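PDB 6LD7: cystathionine gamma-synthase from Xanthomonas oryzae pv. oryzae KACC 10331, which probably uses pyridoxal 5'-phosphate to form cystathionine in the methionine biosynthesis pathway. Local coordinates for residues L192-P195 with L196-G199; L256-L259 with D260-R264. The protein carries 1 engineered substitution. One frame throughout, in Å; residues are numbered along the deposited sequence.

Interaction 1: L192-P195 with L196-G199; sequences LQKP and LDFG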
ATOM      1  N   LEU C 192      -6.187 -10.021 -26.535  1.00 27.23           N
ATOM      2  CA  LEU C 192      -7.111 -10.832 -27.391  1.00 28.01           C
ATOM      3  C   LEU C 192      -7.739 -10.051 -28.566  1.00 28.14           C
ATOM      4  O   LEU C 192      -8.253 -10.675 -29.485  1.00 27.19           O
ATOM      5  CB  LEU C 192      -8.170 -11.457 -26.479  1.00 27.35           C
ATOM      6  CG  LEU C 192      -7.660 -12.520 -25.531  1.00 27.33           C
ATOM      7  CD1 LEU C 192      -8.786 -13.169 -24.738  1.00 26.64           C
ATOM      8  CD2 LEU C 192      -6.807 -13.545 -26.283  1.00 29.87           C
ATOM      9  N   GLN C 193      -7.616  -8.731 -28.596  1.00 27.72           N
ATOM     10  CA  GLN C 193      -8.261  -7.902 -29.630  1.00 27.89           C
ATOM     11  C   GLN C 193      -7.577  -6.557 -29.592  1.00 26.03           C
ATOM     12  O   GLN C 193      -7.439  -5.935 -28.443  1.00 24.44           O
ATOM     13  CB  GLN C 193      -9.796  -7.811 -29.415  1.00 25.85           C
ATOM     14  CG  GLN C 193     -10.526  -7.048 -30.484  1.00 25.84           C
ATOM     15  CD  GLN C 193     -12.009  -7.047 -30.207  1.00 28.34           C
ATOM     16  OE1 GLN C 193     -12.544  -6.278 -29.316  1.00 29.66           O
ATOM     17  NE2 GLN C 193     -12.707  -7.854 -30.995  1.00 20.61           N
ATOM     18  N   LYS C 194      -7.266  -6.088 -30.775  1.00 25.46           N
ATOM     19  CA  LYS C 194      -6.576  -4.805 -31.008  1.00 28.03           C
ATOM     20  C   LYS C 194      -7.353  -3.933 -31.982  1.00 29.00           C
ATOM     21  O   LYS C 194      -7.033  -3.830 -33.177  1.00 29.47           O
ATOM     22  CB  LYS C 194      -5.171  -5.077 -31.500  1.00 29.42           C
ATOM     23  CG  LYS C 194      -4.259  -5.722 -30.463  1.00 35.44           C
ATOM     24  CD  LYS C 194      -2.837  -6.008 -30.985  1.00 35.64           C
ATOM     25  CE  LYS C 194      -2.199  -4.701 -31.425  1.00 38.94           C
ATOM     26  NZ  LYS C 194      -0.754  -4.894 -31.687  1.00 42.89           N
ATOM     27  N   PRO C 195      -8.341  -3.183 -31.464  1.00 29.03           N
ATOM     28  CA  PRO C 195      -9.202  -2.376 -32.315  1.00 28.94           C
ATOM     29  C   PRO C 195      -8.469  -1.298 -33.119  1.00 30.64           C
ATOM     30  O   PRO C 195      -8.918  -0.956 -34.262  1.00 30.66           O
ATOM     31  CB  PRO C 195     -10.236  -1.804 -31.358  1.00 28.54           C
ATOM     32  CG  PRO C 195     -10.230  -2.777 -30.227  1.00 28.53           C
ATOM     33  CD  PRO C 195      -8.771  -3.177 -30.066  1.00 28.57           C
ATOM     34  N   LEU C 196      -7.335  -0.829 -32.628  1.00 28.09           N
ATOM     35  CA  LEU C 196      -6.575   0.230 -33.361  1.00 30.31           C
ATOM     36  C   LEU C 196      -5.956  -0.396 -34.593  1.00 29.93           C
ATOM     37  O   LEU C 196      -5.696   0.364 -35.466  1.00 31.66           O
ATOM     38  CB  LEU C 196      -5.500   0.925 -32.525  1.00 31.54           C
ATOM     39  CG  LEU C 196      -5.945   1.534 -31.176  1.00 34.24           C
ATOM     40  CD1 LEU C 196      -4.782   2.227 -30.434  1.00 35.65           C
ATOM     41  CD2 LEU C 196      -7.068   2.528 -31.337  1.00 31.60           C
ATOM     42  N   ASP C 197      -5.759  -1.708 -34.669  1.00 30.33           N
ATOM     43  CA  ASP C 197      -5.225  -2.339 -35.894  1.00 33.99           C
ATOM     44  C   ASP C 197      -6.270  -2.213 -37.012  1.00 36.84           C
ATOM     45  O   ASP C 197      -5.877  -2.307 -38.112  1.00 35.93           O
ATOM     46  CB  ASP C 197      -4.894  -3.825 -35.713  1.00 38.05           C
ATOM     47  CG  ASP C 197      -3.626  -4.088 -34.908  1.00 40.99           C
ATOM     48  OD1 ASP C 197      -2.974  -3.117 -34.592  1.00 42.96           O
ATOM     49  OD2 ASP C 197      -3.286  -5.283 -34.629  1.00 52.46           O
ATOM     50  N   PHE C 198      -7.557  -2.074 -36.698  1.00 33.71           N
ATOM     51  CA  PHE C 198      -8.662  -1.980 -37.658  1.00 32.12           C
ATOM     52  C   PHE C 198      -8.942  -0.510 -37.966  1.00 32.61           C
ATOM     53  O   PHE C 198      -9.930  -0.233 -38.614  1.00 38.11           O
ATOM     54  CB  PHE C 198      -9.869  -2.721 -37.079  1.00 33.98           C
ATOM     55  CG  PHE C 198      -9.658  -4.198 -36.920  1.00 33.72           C
ATOM     56  CD1 PHE C 198      -9.859  -5.050 -37.983  1.00 37.17           C
ATOM     57  CD2 PHE C 198      -9.247  -4.755 -35.745  1.00 34.90           C
ATOM     58  CE1 PHE C 198      -9.610  -6.402 -37.893  1.00 34.19           C
ATOM     59  CE2 PHE C 198      -9.032  -6.120 -35.648  1.00 33.91           C
ATOM     60  CZ  PHE C 198      -9.206  -6.940 -36.730  1.00 34.98           C
ATOM     61  N   GLY C 199      -8.176   0.430 -37.441  1.00 34.22           N
ATOM     62  CA  GLY C 199      -8.314   1.861 -37.782  1.00 33.45           C
ATOM     63  C   GLY C 199      -9.164   2.654 -36.785  1.00 32.38           C
ATOM     64  O   GLY C 199      -9.393   3.839 -37.002  1.00 28.59           O
TER
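Lys-194 meets Asp-197 twice, through its backbone carbonyl and along its side chain. The lysine's CG lies anti to its own carbonyl carbon, and a turn about the CG-CD bond (chi3 59°) brings the end of the chain across the carboxylate. There the methylene CE is the closest part, 3.4 Å from Asp-197 OD2, while Lys-194 NZ stands 3.9 Å from Asp-197 OD2, a long salt bridge. A flexible lysine suits this partly exposed position, since its aliphatic stem can lie against the acid while the ammonium group makes a loose ion pair. The backbone link is tighter: Asp-197 N donates to Lys-194 O over 2.9 Å, approaching from well above the carbonyl plane. Beside it the Phe-198 ring brings its CD2 to 3.5 Å from Lys-194 O.

Pro-195 follows, and its O accepts from Phe-198 N at 3.0 Å, again from above the carbonyl plane; the same oxygen lies near the plane of the Phe-198 ring, at its edge. Both bonds span three residues, the pattern of a 3-10 turn. Proline fits its first turn because the ring fixes phi near -61° and an amide N-H is not needed there. Gly-199 N then bonds to Leu-196 O, and the turn ends on a positive phi (96°), where a beta carbon would press against the preceding carbonyl oxygen. The turn lies between strands 180-184 and 202-206: Phe-198 packs on Leu-167, Arg-168 and Ile-171 of helix 167-176, and Gly-199 O receives a hydrogen bond from Lys-175 of that helix.

Interaction 2: L256-L259 with D260-R264; sequences LRTL and DARLR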
ATOM      1  N   LEU C 256      -1.080  -6.691 -14.781  1.00 23.15           N
ATOM      2  CA  LEU C 256      -0.890  -6.781 -16.243  1.00 24.89           C
ATOM      3  C   LEU C 256       0.176  -7.808 -16.544  1.00 26.05           C
ATOM      4  O   LEU C 256       0.191  -8.346 -17.683  1.00 23.37           O
ATOM      5  CB  LEU C 256      -0.326  -5.480 -16.775  1.00 26.69           C
ATOM      6  CG  LEU C 256      -0.744  -4.943 -18.096  1.00 29.18           C
ATOM      7  CD1 LEU C 256       0.225  -3.931 -18.630  1.00 33.46           C
ATOM      8  CD2 LEU C 256      -1.260  -5.889 -19.100  1.00 29.57           C
ATOM      9  N   ARG C 257       1.235  -7.828 -15.733  1.00 25.35           N
ATOM     10  CA  ARG C 257       2.373  -8.733 -15.984  1.00 27.40           C
ATOM     11  C   ARG C 257       1.946 -10.207 -16.168  1.00 28.24           C
ATOM     12  O   ARG C 257       2.754 -10.950 -16.751  1.00 28.55           O
ATOM     13  CB  ARG C 257       3.360  -8.603 -14.809  1.00 29.01           C
ATOM     14  CG  ARG C 257       4.003  -7.216 -14.841  1.00 31.09           C
ATOM     15  CD  ARG C 257       5.250  -7.121 -13.968  1.00 38.87           C
ATOM     16  NE  ARG C 257       5.946  -5.834 -14.064  1.00 43.90           N
ATOM     17  CZ  ARG C 257       5.731  -4.819 -13.227  1.00 47.63           C
ATOM     18  NH1 ARG C 257       4.722  -4.835 -12.361  1.00 52.55           N
ATOM     19  NH2 ARG C 257       6.508  -3.764 -13.294  1.00 51.27           N
ATOM     20  N   THR C 258       0.848 -10.652 -15.558  1.00 24.16           N
ATOM     21  CA  THR C 258       0.397 -12.032 -15.689  1.00 25.92           C
ATOM     22  C   THR C 258      -0.800 -12.124 -16.639  1.00 24.85           C
ATOM     23  O   THR C 258      -1.406 -13.175 -16.631  1.00 24.56           O
ATOM     24  CB  THR C 258       0.072 -12.631 -14.326  1.00 24.94           C
ATOM     25  OG1 THR C 258      -0.978 -11.820 -13.779  1.00 22.99           O
ATOM     26  CG2 THR C 258       1.339 -12.735 -13.482  1.00 25.92           C
ATOM     27  N   LEU C 259      -1.127 -11.091 -17.414  1.00 22.08           N
ATOM     28  CA  LEU C 259      -2.383 -11.109 -18.235  1.00 23.78           C
ATOM     29  C   LEU C 259      -2.335 -12.290 -19.242  1.00 23.13           C
ATOM     30  O   LEU C 259      -3.346 -12.982 -19.437  1.00 25.06           O
ATOM     31  CB  LEU C 259      -2.522  -9.780 -18.992  1.00 23.83           C
ATOM     32  CG  LEU C 259      -3.677  -9.671 -19.959  1.00 24.25           C
ATOM     33  CD1 LEU C 259      -5.007  -9.876 -19.267  1.00 26.92           C
ATOM     34  CD2 LEU C 259      -3.657  -8.340 -20.644  1.00 25.21           C
ATOM     35  N   ASP C 260      -1.260 -12.426 -19.937  1.00 23.94           N
ATOM     36  CA  ASP C 260      -1.048 -13.522 -20.909  1.00 24.81           C
ATOM     37  C   ASP C 260      -1.159 -14.875 -20.200  1.00 25.31           C
ATOM     38  O   ASP C 260      -1.867 -15.765 -20.695  1.00 28.62           O
ATOM     39  CB  ASP C 260       0.350 -13.481 -21.526  1.00 30.89           C
ATOM     40  CG  ASP C 260       0.725 -14.813 -22.306  1.00 36.93           C
ATOM     41  OD1 ASP C 260       0.086 -14.913 -23.308  1.00 33.99           O
ATOM     42  OD2 ASP C 260       1.695 -15.759 -21.931  1.00 38.74           O
ATOM     43  N   ALA C 261      -0.451 -15.070 -19.100  1.00 23.16           N
ATOM     44  CA  ALA C 261      -0.420 -16.344 -18.370  1.00 22.90           C
ATOM     45  C   ALA C 261      -1.801 -16.633 -17.814  1.00 23.70           C
ATOM     46  O   ALA C 261      -2.217 -17.813 -17.802  1.00 22.89           O
ATOM     47  CB  ALA C 261       0.581 -16.299 -17.265  1.00 25.74           C
ATOM     48  N   ARG C 262      -2.506 -15.609 -17.314  1.00 21.23           N
ATOM     49  CA  ARG C 262      -3.881 -15.789 -16.821  1.00 21.86           C
ATOM     50  C   ARG C 262      -4.837 -16.183 -17.976  1.00 21.86           C
ATOM     51  O   ARG C 262      -5.609 -17.188 -17.843  1.00 22.37           O
ATOM     52  CB  ARG C 262      -4.424 -14.523 -16.134  1.00 23.10           C
ATOM     53  CG  ARG C 262      -3.749 -14.327 -14.781  1.00 25.28           C
ATOM     54  CD  ARG C 262      -4.244 -13.101 -14.005  1.00 25.58           C
ATOM     55  NE  ARG C 262      -3.704 -11.853 -14.562  1.00 24.75           N
ATOM     56  CZ  ARG C 262      -4.441 -10.937 -15.188  1.00 25.46           C
ATOM     57  NH1 ARG C 262      -5.731 -11.157 -15.418  1.00 25.50           N
ATOM     58  NH2 ARG C 262      -3.894  -9.782 -15.546  1.00 24.50           N
ATOM     59  N   LEU C 263      -4.795 -15.486 -19.060  1.00 22.88           N
ATOM     60  CA  LEU C 263      -5.748 -15.728 -20.217  1.00 25.01           C
ATOM     61  C   LEU C 263      -5.525 -17.147 -20.802  1.00 23.20           C
ATOM     62  O   LEU C 263      -6.485 -17.747 -21.310  1.00 24.77           O
ATOM     63  CB  LEU C 263      -5.530 -14.649 -21.279  1.00 25.16           C
ATOM     64  CG  LEU C 263      -6.191 -13.312 -20.924  1.00 27.87           C
ATOM     65  CD1 LEU C 263      -5.765 -12.248 -21.903  1.00 29.29           C
ATOM     66  CD2 LEU C 263      -7.716 -13.381 -20.764  1.00 29.40           C
ATOM     67  N   ARG C 264      -4.334 -17.673 -20.810  1.00 23.39           N
ATOM     68  CA  ARG C 264      -4.169 -19.074 -21.319  1.00 25.68           C
ATOM     69  C   ARG C 264      -5.015 -20.021 -20.475  1.00 24.74           C
ATOM     70  O   ARG C 264      -5.713 -20.828 -21.032  1.00 22.47           O
ATOM     71  CB  ARG C 264      -2.740 -19.545 -21.232  1.00 29.01           C
ATOM     72  CG  ARG C 264      -1.818 -18.807 -22.210  1.00 29.94           C
ATOM     73  CD  ARG C 264      -0.480 -19.306 -21.723  1.00 35.53           C
ATOM     74  NE  ARG C 264       0.626 -18.615 -22.301  1.00 41.37           N
ATOM     75  CZ  ARG C 264       1.675 -19.212 -22.841  1.00 41.73           C
ATOM     76  NH1 ARG C 264       1.709 -20.507 -22.948  1.00 37.88           N
ATOM     77  NH2 ARG C 264       2.643 -18.490 -23.352  1.00 45.47           N
TER
HETATM   78  O   HOH W   1       0.936 -10.324 -19.806  1.00 33.23           O
HETATM   79  O   HOH W   2       1.805 -12.837 -18.562  1.00 29.48           O
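Leu-259, Arg-262 and Thr-258 carry most of this contact at the start of helix 259-277. Leu-259 gives its carbonyl O to Leu-263 N (2.9 Å), and its CD1 lies 3.6 Å from Leu-263 CD1; the two side chains lie alongside each other, pointing alike, and leucine's branched end suits this buried packing. Leu-259 CA covers the outer part of one face of the Arg-262 guanidinium.

Arg-262 reaches back along the helix with a bend at chi3 (-75°), crossing Thr-258 at about a right angle. Arg-262 NE donates to Thr-258 OG1 at 2.8 Å in the guanidinium plane, fixing the rotation of the group. Arginine's several N-H groups also let NH2 reach Gly-255 O and NH1 reach Tyr-210 O, next to Lys-209, the predicted site of cofactor attachment. Thr-258 suits its place because one hydroxyl does two jobs: OG1 accepts from the arginine and donates to Gly-255 O, while Thr-258 O takes Arg-262 N at 2.8 Å.

Thr-258 occupies the N-cap position, yet its side chain caps nothing. Leu-259 N bonds to Leu-256 O, and two waters serve the next two N-H groups, bridging Leu-256 O to Asp-260 N and Arg-257 O to Ala-261 N. Thr-258 packs on His-214 of the second subunit: the arrangement is a type I turn, Leu-256 to Leu-259, connecting two successive helices at a subunit interface.

In the fold
Interaction 1 comes first along the chain, and interaction 2 opens only after it has closed, so the two are in series and neither nests in nor crosses the other. Residues 192-199 run from loop into a short 3-10 turn at 195-198, in the connection between strands 180-184 and 202-206 of the seven-stranded mixed sheet. The chain then completes strands 202-206 and 220-224 and helices 227-240 and 246-256 before 256-264 turns into helix 259-277. Although their centres are about 19 Å apart, the segments meet: Leu-192 CG packs 4.1 Å from Leu-263 CD1. Through Leu-192 the loop ahead of the 3-10 turn touches the start of helix 259-277, which also faces the second subunit.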